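Local coordinates for protein periplasmic beta-glucosidase (Pseudomonas aeruginosa, PDB 6R5T) that probably hydrolyses terminal, non-reducing beta-D-glucosyl residues with release of beta-D-glucose, as a periplasmic member of glycoside hydrolase family 3, at residues A[83-88]-A[347-352]; A[100-105]-A[356-361]; A[390-395]-A[402-407]; A[516-521]-A[538-543]. The protein carries 1 engineered substitution. All coordinates share one frame; numbering follows the deposited sequence.

Contact 1 of 4, residues A[83-88]-A[347-352]; sequences GHRTIF and ESRLHR
R85 reaches across to R349, and the two guanidinium groups stack, R349 NH1 lying over the centre of the R85 group, 3.3 Å from R85 CZ, with the planes tilted by 29°. D117 forms salt bridges with both arginines, one carboxylate oxygen to each, and so probably offsets the repulsion between them. A bend at chi3 (-79°) brings R85 NH1 up to R349 O at 3.1 Å. The oxygen lies in the guanidinium plane, although the nitrogen stands well above the plane of the R349 carbonyl. A water completes this bridge, accepting from R85 NH2 and donating to R349 O, so that the carbonyl takes two donors.

At T86 the contact turns to the start of a helix. H351, the N-cap residue, gives its backbone N-H to T86 OG1 (2.9 Å, 157°), and this hydroxyl also bonds to E113, which takes H351 ND1 as well on the same carboxylate oxygen. L350 closes in from the other segment with its CD2 3.4 Å from T86 OG1, while T86 CG2 rests 3.4 Å from H351 O. Within 347-352, R352 grips the carboxylate of E347 side-on, NE lying 2.8 Å from OE1, and E544 binds R352 too.

Farther along, F88 turns its ring into the groove between helices 100-116 and 352-362, touching I109 and V358. The loop after strand 75-78 is thus packed against the entrance of helix 352-362, with helix 100-116 supplying the acidic residue E113 beside both.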
loop_
_atom_site.group_PDB
_atom_site.type_symbol
_atom_site.label_atom_id
_atom_site.label_comp_id
_atom_site.label_asym_id
_atom_site.label_seq_id
_atom_site.Cartn_x
_atom_site.Cartn_y
_atom_site.Cartn_z
ATOM N N GLY A 83 -23.052 12.945 -15.908
ATOM C CA GLY A 83 -24.137 13.014 -16.899
ATOM C C GLY A 83 -25.362 12.371 -16.371
ATOM O O GLY A 83 -25.270 11.418 -15.584
ATOM N N HIS A 84 -26.525 12.852 -16.819
ATOM C CA HIS A 84 -27.818 12.240 -16.502
ATOM C C HIS A 84 -28.318 11.372 -17.642
ATOM O O HIS A 84 -28.286 10.177 -17.529
ATOM C CB HIS A 84 -28.797 13.336 -16.050
ATOM C CG HIS A 84 -30.113 12.754 -15.726
ATOM N ND1 HIS A 84 -30.232 11.774 -14.796
ATOM C CD2 HIS A 84 -31.348 12.963 -16.244
ATOM C CE1 HIS A 84 -31.500 11.399 -14.705
ATOM N NE2 HIS A 84 -32.214 12.105 -15.585
ATOM N N ARG A 85 -28.699 11.986 -18.757
ATOM C CA ARG A 85 -29.076 11.256 -19.993
ATOM C C ARG A 85 -28.008 11.459 -21.061
ATOM O O ARG A 85 -27.663 10.459 -21.697
ATOM C CB ARG A 85 -30.459 11.707 -20.496
ATOM C CG ARG A 85 -31.615 11.124 -19.712
ATOM C CD ARG A 85 -33.012 11.632 -20.132
ATOM N NE ARG A 85 -33.259 12.949 -19.576
ATOM C CZ ARG A 85 -33.057 14.109 -20.166
ATOM N NH1 ARG A 85 -32.647 14.171 -21.425
ATOM N NH2 ARG A 85 -33.207 15.240 -19.495
ATOM N N THR A 86 -27.492 12.672 -21.205
ATOM C CA THR A 86 -26.319 12.918 -22.059
ATOM C C THR A 86 -25.095 12.627 -21.179
ATOM O O THR A 86 -24.855 13.362 -20.220
ATOM C CB THR A 86 -26.247 14.324 -22.620
ATOM O OG1 THR A 86 -27.471 14.646 -23.274
ATOM C CG2 THR A 86 -25.103 14.449 -23.566
ATOM N N ILE A 87 -24.397 11.548 -21.490
ATOM C CA ILE A 87 -23.257 11.130 -20.635
ATOM C C ILE A 87 -21.973 11.765 -21.151
ATOM O O ILE A 87 -21.593 11.617 -22.305
ATOM C CB ILE A 87 -23.208 9.609 -20.547
ATOM C CG1 ILE A 87 -24.565 9.024 -20.121
ATOM C CG2 ILE A 87 -22.082 9.208 -19.614
ATOM C CD1 ILE A 87 -25.211 9.720 -18.913
ATOM N N PHE A 88 -21.292 12.457 -20.258
ATOM C CA PHE A 88 -19.980 13.035 -20.478
ATOM C C PHE A 88 -18.943 11.967 -20.184
ATOM O O PHE A 88 -19.224 10.896 -19.678
ATOM C CB PHE A 88 -19.826 14.278 -19.602
ATOM C CG PHE A 88 -20.775 15.387 -19.986
ATOM C CD1 PHE A 88 -20.452 16.296 -20.979
ATOM C CD2 PHE A 88 -22.011 15.490 -19.382
ATOM C CE1 PHE A 88 -21.361 17.266 -21.385
ATOM C CE2 PHE A 88 -22.926 16.459 -19.777
ATOM C CZ PHE A 88 -22.594 17.349 -20.780
ATOM N N GLU A 347 -34.509 12.538 -28.411
ATOM C CA GLU A 347 -33.269 13.168 -28.924
ATOM C C GLU A 347 -33.220 14.643 -28.620
ATOM O O GLU A 347 -32.138 15.157 -28.333
ATOM C CB GLU A 347 -33.182 13.089 -30.445
ATOM C CG GLU A 347 -32.441 11.913 -30.904
ATOM C CD GLU A 347 -30.960 11.834 -30.497
ATOM O OE1 GLU A 347 -30.139 12.802 -30.696
ATOM O OE2 GLU A 347 -30.670 10.767 -30.134
ATOM N N SER A 348 -34.357 15.350 -28.724
ATOM C CA SER A 348 -34.342 16.812 -28.564
ATOM C C SER A 348 -34.064 17.180 -27.120
ATOM O O SER A 348 -33.793 18.379 -26.903
ATOM C CB SER A 348 -35.657 17.443 -28.986
ATOM O OG SER A 348 -36.695 16.874 -28.222
ATOM N N ARG A 349 -34.083 16.233 -26.181
ATOM C CA ARG A 349 -33.815 16.563 -24.757
ATOM C C ARG A 349 -32.331 16.286 -24.436
ATOM O O ARG A 349 -31.896 16.558 -23.289
ATOM C CB ARG A 349 -34.718 15.709 -23.854
ATOM C CG ARG A 349 -36.201 15.967 -24.092
ATOM C CD ARG A 349 -37.056 15.269 -23.082
ATOM N NE ARG A 349 -37.062 15.981 -21.818
ATOM C CZ ARG A 349 -36.786 15.471 -20.604
ATOM N NH1 ARG A 349 -36.385 14.231 -20.440
ATOM N NH2 ARG A 349 -36.907 16.234 -19.531
ATOM N N LEU A 350 -31.575 15.739 -25.391
ATOM C CA LEU A 350 -30.109 15.540 -25.184
ATOM C C LEU A 350 -29.330 16.815 -25.468
ATOM O O LEU A 350 -29.876 17.859 -25.973
ATOM C CB LEU A 350 -29.616 14.405 -26.055
ATOM C CG LEU A 350 -30.185 13.023 -25.775
ATOM C CD1 LEU A 350 -29.657 12.051 -26.791
ATOM C CD2 LEU A 350 -29.847 12.518 -24.374
ATOM N N HIS A 351 -28.060 16.785 -25.087
ATOM C CA HIS A 351 -27.116 17.896 -25.248
ATOM C C HIS A 351 -25.869 17.345 -25.926
ATOM O O HIS A 351 -24.768 17.401 -25.309
ATOM C CB HIS A 351 -26.840 18.608 -23.928
ATOM C CG HIS A 351 -28.039 19.286 -23.369
ATOM N ND1 HIS A 351 -28.998 18.611 -22.640
ATOM C CD2 HIS A 351 -28.474 20.559 -23.519
ATOM C CE1 HIS A 351 -29.996 19.448 -22.363
ATOM N NE2 HIS A 351 -29.703 20.652 -22.905
ATOM N N ARG A 352 -26.027 16.861 -27.162
ATOM C CA ARG A 352 -24.899 16.171 -27.836
ATOM C C ARG A 352 -23.776 17.146 -28.143
ATOM O O ARG A 352 -22.629 16.713 -28.080
ATOM C CB ARG A 352 -25.333 15.428 -29.091
ATOM C CG ARG A 352 -26.253 14.252 -28.827
ATOM C CD ARG A 352 -26.583 13.564 -30.106
ATOM N NE ARG A 352 -27.459 12.426 -29.952
ATOM C CZ ARG A 352 -27.082 11.209 -29.604
ATOM N NH1 ARG A 352 -25.810 10.973 -29.354
ATOM N NH2 ARG A 352 -27.943 10.221 -29.477
HETATM O O HOH W 1 -33.049 17.748 -21.027
#

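Contact 2 of 4, residues A[100-105]-A[356-361]; sequences PEVVAR and REVARE
V102 and V358 meet flank to flank where two helices cross, their side chains sliding past each other in opposite directions. V102 CG1, held anti to the backbone N (chi1 170°), lies 3.8 Å from V358 CG1 and 4.0 Å from V358 CG2, while V102 CG2 touches E361 CG at 4.0 Å with the two side chains at about a right angle. The E361 chain bends at chi2, and its carboxylate pairs with K678.

One turn on, R105 runs out fully extended and meets E357 obliquely, the guanidinium and carboxylate planes 60° apart. Both terminal nitrogens converge end-on upon a single oxygen: NH1 is 2.9 Å and NH2 3.1 Å from E357 OE1, which lies in the guanidinium plane. NH1 uses the anti lone pair; NH2 arrives from above the carboxylate plane along a more bent path. This salt bridge borders the apolar valine pair.

The helix segments approach to 10.0 Å with their directions 139° apart, closer to antiparallel than perpendicular. Helix 100-116 belongs to the TIM-barrel-like domain, and helix 352-362 leads directly into strand 364-368, so the pair joins the barrel domain to the helix entering the second sheet, consistent with the domain interface of a family 3 glycoside hydrolase.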
loop_
_atom_site.group_PDB
_atom_site.type_symbol
_atom_site.label_atom_id
_atom_site.label_comp_id
_atom_site.label_asym_id
_atom_site.label_seq_id
_atom_site.Cartn_x
_atom_site.Cartn_y
_atom_site.Cartn_z
ATOM N N PRO A 100 -11.474 24.124 -15.629
ATOM C CA PRO A 100 -12.646 24.244 -14.780
ATOM C C PRO A 100 -13.908 24.616 -15.566
ATOM O O PRO A 100 -14.994 24.207 -15.173
ATOM C CB PRO A 100 -12.234 25.339 -13.791
ATOM C CG PRO A 100 -10.742 25.333 -13.790
ATOM C CD PRO A 100 -10.332 24.929 -15.176
ATOM N N GLU A 101 -13.797 25.375 -16.661
ATOM C CA GLU A 101 -15.028 25.704 -17.429
ATOM C C GLU A 101 -15.594 24.482 -18.151
ATOM O O GLU A 101 -16.839 24.379 -18.283
ATOM C CB GLU A 101 -14.786 26.828 -18.436
ATOM C CG GLU A 101 -14.487 28.132 -17.720
ATOM C CD GLU A 101 -14.876 29.394 -18.473
ATOM O OE1 GLU A 101 -14.831 29.393 -19.742
ATOM O OE2 GLU A 101 -15.222 30.384 -17.786
ATOM N N VAL A 102 -14.764 23.566 -18.607
ATOM C CA VAL A 102 -15.278 22.341 -19.263
ATOM C C VAL A 102 -15.977 21.495 -18.201
ATOM O O VAL A 102 -17.077 20.924 -18.439
ATOM C CB VAL A 102 -14.089 21.597 -19.895
ATOM C CG1 VAL A 102 -14.475 20.215 -20.369
ATOM C CG2 VAL A 102 -13.528 22.430 -21.017
ATOM N N VAL A 103 -15.320 21.340 -17.058
ATOM C CA VAL A 103 -15.903 20.539 -15.970
ATOM C C VAL A 103 -17.225 21.178 -15.539
ATOM O O VAL A 103 -18.223 20.416 -15.407
ATOM C CB VAL A 103 -14.915 20.368 -14.806
ATOM C CG1 VAL A 103 -15.570 19.603 -13.670
ATOM C CG2 VAL A 103 -13.670 19.661 -15.309
ATOM N N ALA A 104 -17.261 22.498 -15.371
ATOM C CA ALA A 104 -18.508 23.200 -14.982
ATOM C C ALA A 104 -19.599 22.910 -16.009
ATOM O O ALA A 104 -20.762 22.702 -15.649
ATOM C CB ALA A 104 -18.296 24.686 -14.837
ATOM N N ARG A 105 -19.259 22.936 -17.291
ATOM C CA ARG A 105 -20.289 22.733 -18.328
ATOM C C ARG A 105 -20.911 21.352 -18.174
ATOM O O ARG A 105 -22.121 21.192 -18.313
ATOM C CB ARG A 105 -19.658 22.954 -19.689
ATOM C CG ARG A 105 -20.649 22.847 -20.825
ATOM C CD ARG A 105 -19.943 23.206 -22.106
ATOM N NE ARG A 105 -20.841 23.232 -23.239
ATOM C CZ ARG A 105 -20.453 23.203 -24.502
ATOM N NH1 ARG A 105 -19.158 23.139 -24.787
ATOM N NH2 ARG A 105 -21.369 23.251 -25.450
ATOM N N ARG A 356 -19.961 16.291 -26.977
ATOM C CA ARG A 356 -18.876 16.103 -27.974
ATOM C C ARG A 356 -17.758 17.097 -27.662
ATOM O O ARG A 356 -16.567 16.702 -27.677
ATOM C CB ARG A 356 -19.458 16.266 -29.391
ATOM C CG ARG A 356 -18.448 15.959 -30.490
ATOM C CD ARG A 356 -19.166 15.945 -31.818
ATOM N NE ARG A 356 -18.286 15.685 -32.928
ATOM C CZ ARG A 356 -18.715 15.339 -34.132
ATOM N NH1 ARG A 356 -20.008 15.183 -34.332
ATOM N NH2 ARG A 356 -17.857 15.132 -35.115
ATOM N N GLU A 357 -18.092 18.364 -27.394
ATOM C CA GLU A 357 -17.053 19.400 -27.104
ATOM C C GLU A 357 -16.300 19.041 -25.820
ATOM O O GLU A 357 -15.081 19.192 -25.772
ATOM C CB GLU A 357 -17.678 20.782 -27.049
ATOM C CG GLU A 357 -18.113 21.182 -28.458
ATOM C CD GLU A 357 -18.781 22.528 -28.639
ATOM O OE1 GLU A 357 -19.159 23.147 -27.651
ATOM O OE2 GLU A 357 -18.951 22.926 -29.826
ATOM N N VAL A 358 -17.012 18.620 -24.793
ATOM C CA VAL A 358 -16.357 18.283 -23.507
ATOM C C VAL A 358 -15.481 17.050 -23.721
ATOM O O VAL A 358 -14.331 17.022 -23.238
ATOM C CB VAL A 358 -17.404 18.078 -22.399
ATOM C CG1 VAL A 358 -16.803 17.356 -21.207
ATOM C CG2 VAL A 358 -18.029 19.416 -21.971
ATOM N N ALA A 359 -15.986 16.037 -24.414
ATOM C CA ALA A 359 -15.237 14.768 -24.570
ATOM C C ALA A 359 -13.956 14.991 -25.380
ATOM O O ALA A 359 -12.925 14.392 -25.037
ATOM C CB ALA A 359 -16.080 13.701 -25.191
ATOM N N ARG A 360 -13.941 15.962 -26.285
ATOM C CA ARG A 360 -12.681 16.221 -27.026
ATOM C C ARG A 360 -11.558 16.645 -26.066
ATOM O O ARG A 360 -10.400 16.346 -26.375
ATOM C CB ARG A 360 -12.863 17.378 -28.027
ATOM C CG ARG A 360 -13.679 17.075 -29.268
ATOM C CD ARG A 360 -13.953 18.437 -29.953
ATOM N NE ARG A 360 -14.837 18.220 -31.089
ATOM C CZ ARG A 360 -15.669 19.104 -31.626
ATOM N NH1 ARG A 360 -15.728 20.342 -31.177
ATOM N NH2 ARG A 360 -16.405 18.743 -32.662
ATOM N N GLU A 361 -11.886 17.391 -25.012
ATOM C CA GLU A 361 -10.905 18.054 -24.154
ATOM C C GLU A 361 -10.171 17.079 -23.236
ATOM O O GLU A 361 -9.097 17.439 -22.783
ATOM C CB GLU A 361 -11.566 19.143 -23.318
ATOM C CG GLU A 361 -12.168 20.281 -24.147
ATOM C CD GLU A 361 -11.153 21.064 -24.980
ATOM O OE1 GLU A 361 -9.946 21.070 -24.600
ATOM O OE2 GLU A 361 -11.550 21.607 -26.042
#

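Contact 3 of 4, residues A[390-395]-A[402-407]; sequences SQRDVI and GVPRQA
The polar part of this contact rests on Q391, whose side-chain amide reaches over the turn at 404-407. NE2 donates to A407 O at 2.9 Å in an almost straight bond (169°), lying in the carbonyl plane on a lone pair, and the acceptor is close to the plane of the glutamine amide as well. A second bond from NE2, to R405 O, is weak and strongly bent. On its way the side chain passes over P404 O, which is 3.1 Å from Q391 CD; that oxygen accepts the backbone N-H of A407, closing the turn that Q391 crosses. In the first segment S390 caps the short helix, its OG accepting from D393 N.

Apolar contacts fill in beneath. The A407 methyl fits between two branched side chains, CB lying 3.8 Å from V394 CG1 and equally far from I395 CG2. With CG1 placed between the backbone N and carbonyl carbon (chi1 64°), I395 extends CD1 to P404 CG at 4.0 Å. The proline ring also meets the aliphatic part of R392, R392 CD to P404 CG 3.9 Å, the two side chains lying side by side and pointing the same way.

The six residues between the segments form a loop that includes W398, a residue of the sugar pocket, and the contact brings together the two ends of that loop. Helix 391-394 follows strand 380-384, and the 404-406 turn leads to helix 410-418. V394 bonds through its backbone to G542, in the loop after strand 534-537, while Q406 O receives R352 from helix 352-362.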
loop_
_atom_site.group_PDB
_atom_site.type_symbol
_atom_site.label_atom_id
_atom_site.label_comp_id
_atom_site.label_asym_id
_atom_site.label_seq_id
_atom_site.Cartn_x
_atom_site.Cartn_y
_atom_site.Cartn_z
ATOM N N SER A 390 -18.599 -1.019 -29.032
ATOM C CA SER A 390 -19.279 -1.122 -27.736
ATOM C C SER A 390 -19.965 0.184 -27.348
ATOM O O SER A 390 -19.269 1.172 -27.039
ATOM C CB SER A 390 -18.319 -1.547 -26.675
ATOM O OG SER A 390 -19.036 -1.674 -25.468
ATOM N N GLN A 391 -21.289 0.202 -27.356
ATOM C CA GLN A 391 -22.052 1.338 -26.808
ATOM C C GLN A 391 -22.075 1.273 -25.290
ATOM O O GLN A 391 -22.023 2.311 -24.689
ATOM C CB GLN A 391 -23.480 1.295 -27.347
ATOM C CG GLN A 391 -23.554 1.739 -28.799
ATOM C CD GLN A 391 -24.942 1.688 -29.374
ATOM O OE1 GLN A 391 -25.602 0.645 -29.279
ATOM N NE2 GLN A 391 -25.369 2.798 -29.973
ATOM N N ARG A 392 -22.140 0.071 -24.712
ATOM C CA ARG A 392 -22.245 -0.054 -23.243
ATOM C C ARG A 392 -20.965 0.481 -22.616
ATOM O O ARG A 392 -21.037 1.163 -21.554
ATOM C CB ARG A 392 -22.516 -1.484 -22.807
ATOM C CG ARG A 392 -22.646 -1.615 -21.297
ATOM C CD ARG A 392 -23.894 -0.939 -20.751
ATOM N NE ARG A 392 -23.941 -0.902 -19.295
ATOM C CZ ARG A 392 -23.316 0.010 -18.543
ATOM N NH1 ARG A 392 -23.427 -0.034 -17.223
ATOM N NH2 ARG A 392 -22.570 0.950 -19.086
ATOM N N ASP A 393 -19.814 0.219 -23.233
ATOM C CA ASP A 393 -18.563 0.621 -22.549
ATOM C C ASP A 393 -18.269 2.122 -22.719
ATOM O O ASP A 393 -17.739 2.746 -21.781
ATOM C CB ASP A 393 -17.412 -0.246 -23.022
ATOM C CG ASP A 393 -17.636 -1.681 -22.564
ATOM O OD1 ASP A 393 -17.833 -1.912 -21.370
ATOM O OD2 ASP A 393 -17.810 -2.533 -23.437
ATOM N N VAL A 394 -18.638 2.713 -23.853
ATOM C CA VAL A 394 -18.194 4.105 -24.114
ATOM C C VAL A 394 -18.834 5.046 -23.103
ATOM O O VAL A 394 -18.189 6.050 -22.744
ATOM C CB VAL A 394 -18.410 4.516 -25.569
ATOM C CG1 VAL A 394 -19.902 4.666 -25.881
ATOM C CG2 VAL A 394 -17.616 5.782 -25.908
ATOM N N ILE A 395 -20.016 4.726 -22.552
ATOM C CA ILE A 395 -20.659 5.623 -21.553
ATOM C C ILE A 395 -20.067 5.442 -20.160
ATOM O O ILE A 395 -20.428 6.218 -19.295
ATOM C CB ILE A 395 -22.202 5.507 -21.558
ATOM C CG1 ILE A 395 -22.727 4.134 -21.144
ATOM C CG2 ILE A 395 -22.704 5.931 -22.903
ATOM C CD1 ILE A 395 -24.229 4.101 -20.985
ATOM N N GLY A 402 -28.150 7.275 -18.784
ATOM C CA GLY A 402 -27.645 7.135 -20.159
ATOM C C GLY A 402 -28.162 5.876 -20.813
ATOM O O GLY A 402 -28.170 4.779 -20.197
ATOM N N VAL A 403 -28.479 6.016 -22.090
ATOM C CA VAL A 403 -29.022 4.916 -22.906
ATOM C C VAL A 403 -27.909 4.447 -23.830
ATOM O O VAL A 403 -27.535 5.205 -24.742
ATOM C CB VAL A 403 -30.221 5.444 -23.712
ATOM C CG1 VAL A 403 -30.804 4.346 -24.554
ATOM C CG2 VAL A 403 -31.277 6.047 -22.812
ATOM N N PRO A 404 -27.405 3.216 -23.683
ATOM C CA PRO A 404 -26.343 2.760 -24.585
ATOM C C PRO A 404 -26.711 2.913 -26.064
ATOM O O PRO A 404 -25.884 3.308 -26.854
ATOM C CB PRO A 404 -26.143 1.302 -24.172
ATOM C CG PRO A 404 -26.480 1.299 -22.706
ATOM C CD PRO A 404 -27.662 2.249 -22.603
ATOM N N ARG A 405 -27.950 2.616 -26.437
ATOM C CA ARG A 405 -28.317 2.700 -27.885
ATOM C C ARG A 405 -28.199 4.134 -28.422
ATOM O O ARG A 405 -28.067 4.284 -29.663
ATOM C CB ARG A 405 -29.702 2.081 -28.128
ATOM C CG ARG A 405 -30.869 3.044 -28.025
ATOM C CD ARG A 405 -32.270 2.514 -28.337
ATOM N NE ARG A 405 -33.246 3.446 -27.749
ATOM C CZ ARG A 405 -33.525 4.665 -28.233
ATOM N NH1 ARG A 405 -32.964 5.102 -29.356
ATOM N NH2 ARG A 405 -34.403 5.437 -27.609
ATOM N N GLN A 406 -28.109 5.167 -27.582
ATOM C CA GLN A 406 -27.973 6.551 -28.044
ATOM C C GLN A 406 -26.495 6.923 -28.189
ATOM O O GLN A 406 -26.235 8.019 -28.656
ATOM C CB GLN A 406 -28.703 7.505 -27.101
ATOM C CG GLN A 406 -30.215 7.355 -27.199
ATOM C CD GLN A 406 -30.969 8.288 -26.290
ATOM O OE1 GLN A 406 -30.594 8.571 -25.139
ATOM N NE2 GLN A 406 -32.027 8.857 -26.849
ATOM N N ALA A 407 -25.592 6.054 -27.719
ATOM C CA ALA A 407 -24.149 6.392 -27.692
ATOM C C ALA A 407 -23.485 6.163 -29.059
ATOM O O ALA A 407 -23.858 5.246 -29.814
ATOM C CB ALA A 407 -23.466 5.616 -26.601
#

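Contact 4 of 4, residues A[516-521]-A[538-543]; sequences VLMNGR and TWFSGT
V516, near the end of strand 513-518, touches T538, just after the parallel strand 534-537, in the mixed sheet of the alpha/beta sandwich domain; V516 CG1 lies 3.7 Å from T538 CG2. Packing is close where both chains leave the sheet. F540 spreads one ring face over the N519 backbone, with CE2 3.5 Å from G520 N and CE1 3.8 Å from M518 CB. Beneath it the backbones pair closely: N519 N donates to W539 O at 3.1 Å, and two CA-H...O contacts run in opposite senses, M518 CA to W539 O and W539 CA to N519 O.

The W539 side chain touches more loosely, although every touching residue is buried. Its CB, on a bond leading away, still lies 3.9 Å from N519 O; the indole edge is farther, CE3 4.2 Å from the same oxygen, and NE1 bonds to G362 O. N519 folds back on its own loop, ND2 donating to R521 O, and also binds E537. Contact grows sparser from S541 onward, as the second segment departs toward helix 545-553.

At the sheet end, L517 O takes two donors from one residue: T538 N at 2.9 Å, nearly along the C=O axis, and T538 OG1 at 2.8 Å, from above the carbonyl plane.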
loop_
_atom_site.group_PDB
_atom_site.type_symbol
_atom_site.label_atom_id
_atom_site.label_comp_id
_atom_site.label_asym_id
_atom_site.label_seq_id
_atom_site.Cartn_x
_atom_site.Cartn_y
_atom_site.Cartn_z
ATOM N N VAL A 516 -6.409 3.018 -29.612
ATOM C CA VAL A 516 -7.447 3.834 -28.967
ATOM C C VAL A 516 -7.831 3.108 -27.683
ATOM O O VAL A 516 -8.397 2.016 -27.727
ATOM C CB VAL A 516 -8.665 4.069 -29.886
ATOM C CG1 VAL A 516 -9.757 4.769 -29.117
ATOM C CG2 VAL A 516 -8.294 4.833 -31.133
ATOM N N LEU A 517 -7.418 3.657 -26.545
ATOM C CA LEU A 517 -7.544 2.964 -25.254
ATOM C C LEU A 517 -8.823 3.445 -24.566
ATOM O O LEU A 517 -9.049 4.683 -24.485
ATOM C CB LEU A 517 -6.377 3.391 -24.373
ATOM C CG LEU A 517 -4.970 2.973 -24.759
ATOM C CD1 LEU A 517 -4.030 3.413 -23.625
ATOM C CD2 LEU A 517 -4.883 1.488 -25.032
ATOM N N MET A 518 -9.610 2.509 -24.068
ATOM C CA MET A 518 -10.718 2.822 -23.139
ATOM C C MET A 518 -10.342 2.159 -21.827
ATOM O O MET A 518 -9.843 1.015 -21.796
ATOM C CB MET A 518 -12.076 2.340 -23.622
ATOM C CG MET A 518 -12.431 2.888 -24.907
ATOM S SD MET A 518 -14.251 2.760 -25.090
ATOM C CE MET A 518 -14.253 3.161 -26.827
ATOM N N ASN A 519 -10.643 2.837 -20.748
ATOM C CA ASN A 519 -10.237 2.336 -19.426
ATOM C C ASN A 519 -10.698 3.341 -18.377
ATOM O O ASN A 519 -10.891 4.542 -18.698
ATOM C CB ASN A 519 -8.714 2.215 -19.278
ATOM C CG ASN A 519 -7.919 3.400 -19.765
ATOM O OD1 ASN A 519 -7.998 3.743 -20.970
ATOM N ND2 ASN A 519 -7.137 4.029 -18.901
ATOM N N GLY A 520 -10.825 2.861 -17.136
ATOM C CA GLY A 520 -11.314 3.717 -16.048
ATOM C C GLY A 520 -10.274 3.946 -14.983
ATOM O O GLY A 520 -10.595 4.504 -13.934
ATOM N N ARG A 521 -9.035 3.555 -15.230
ATOM C CA ARG A 521 -7.943 3.663 -14.245
ATOM C C ARG A 521 -6.664 3.744 -15.067
ATOM O O ARG A 521 -6.636 3.330 -16.223
ATOM C CB ARG A 521 -7.859 2.429 -13.359
ATOM C CG ARG A 521 -7.708 1.118 -14.124
ATOM C CD ARG A 521 -7.234 -0.070 -13.316
ATOM N NE ARG A 521 -8.090 -0.395 -12.175
ATOM C CZ ARG A 521 -9.249 -1.006 -12.215
ATOM N NH1 ARG A 521 -9.893 -1.296 -11.101
ATOM N NH2 ARG A 521 -9.792 -1.347 -13.366
ATOM N N THR A 538 -8.597 7.479 -24.161
ATOM C CA THR A 538 -9.943 8.053 -24.301
ATOM C C THR A 538 -10.798 7.764 -23.070
ATOM O O THR A 538 -11.999 8.140 -23.059
ATOM C CB THR A 538 -10.658 7.540 -25.563
ATOM O OG1 THR A 538 -11.169 6.217 -25.385
ATOM C CG2 THR A 538 -9.723 7.599 -26.748
ATOM N N TRP A 539 -10.244 7.132 -22.037
ATOM C CA TRP A 539 -10.996 6.896 -20.788
ATOM C C TRP A 539 -12.279 6.144 -21.131
ATOM O O TRP A 539 -12.208 5.196 -21.917
ATOM C CB TRP A 539 -11.257 8.213 -20.082
ATOM C CG TRP A 539 -10.082 9.119 -19.969
ATOM C CD1 TRP A 539 -9.891 10.273 -20.654
ATOM C CD2 TRP A 539 -8.959 8.941 -19.113
ATOM N NE1 TRP A 539 -8.716 10.843 -20.278
ATOM C CE2 TRP A 539 -8.132 10.066 -19.312
ATOM C CE3 TRP A 539 -8.543 7.941 -18.214
ATOM C CZ2 TRP A 539 -6.922 10.213 -18.650
ATOM C CZ3 TRP A 539 -7.331 8.099 -17.569
ATOM C CH2 TRP A 539 -6.544 9.221 -17.778
ATOM N N PHE A 540 -13.427 6.550 -20.607
ATOM C CA PHE A 540 -14.743 6.210 -21.210
ATOM C C PHE A 540 -15.329 7.568 -21.564
ATOM O O PHE A 540 -15.586 8.360 -20.642
ATOM C CB PHE A 540 -15.630 5.374 -20.285
ATOM C CG PHE A 540 -15.056 4.037 -19.890
ATOM C CD1 PHE A 540 -14.749 3.079 -20.852
ATOM C CD2 PHE A 540 -14.750 3.775 -18.587
ATOM C CE1 PHE A 540 -14.194 1.864 -20.497
ATOM C CE2 PHE A 540 -14.180 2.565 -18.229
ATOM C CZ PHE A 540 -13.902 1.615 -19.188
ATOM N N SER A 541 -15.469 7.891 -22.846
ATOM C CA SER A 541 -15.675 9.302 -23.293
ATOM C C SER A 541 -17.159 9.702 -23.428
ATOM O O SER A 541 -17.418 10.858 -23.779
ATOM C CB SER A 541 -14.903 9.565 -24.546
ATOM O OG SER A 541 -13.563 9.928 -24.209
ATOM N N GLY A 542 -18.095 8.796 -23.139
ATOM C CA GLY A 542 -19.518 9.193 -23.011
ATOM C C GLY A 542 -20.331 9.014 -24.267
ATOM O O GLY A 542 -19.907 8.397 -25.251
ATOM N N THR A 543 -21.528 9.597 -24.243
ATOM C CA THR A 543 -22.543 9.431 -25.312
ATOM C C THR A 543 -21.987 9.867 -26.676
ATOM O O THR A 543 -22.327 9.211 -27.655
ATOM C CB THR A 543 -23.749 10.293 -24.948
ATOM O OG1 THR A 543 -24.334 9.767 -23.754
ATOM C CG2 THR A 543 -24.794 10.314 -26.041
#

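Contact 4 is wholly buried, contacts 1 and 3 are partly so, and contact 2 lies at the surface. Their chemistry differs: backbone bonds and a ring laid over a peptide in contact 4, a valine pair edged by a salt bridge in contact 2, stacked arginines sharing one aspartate in contact 1, and an amide bridging a turn in contact 3. Contacts 1 and 2 both join the barrel domain to helix 352-362 or its entrance, whereas 3 and 4 lie within the second domain. The loop 538-543 ties them together: T543 N probably bonds to I87 O and G542 N to V394 O, while S541 O packs against A359 CB.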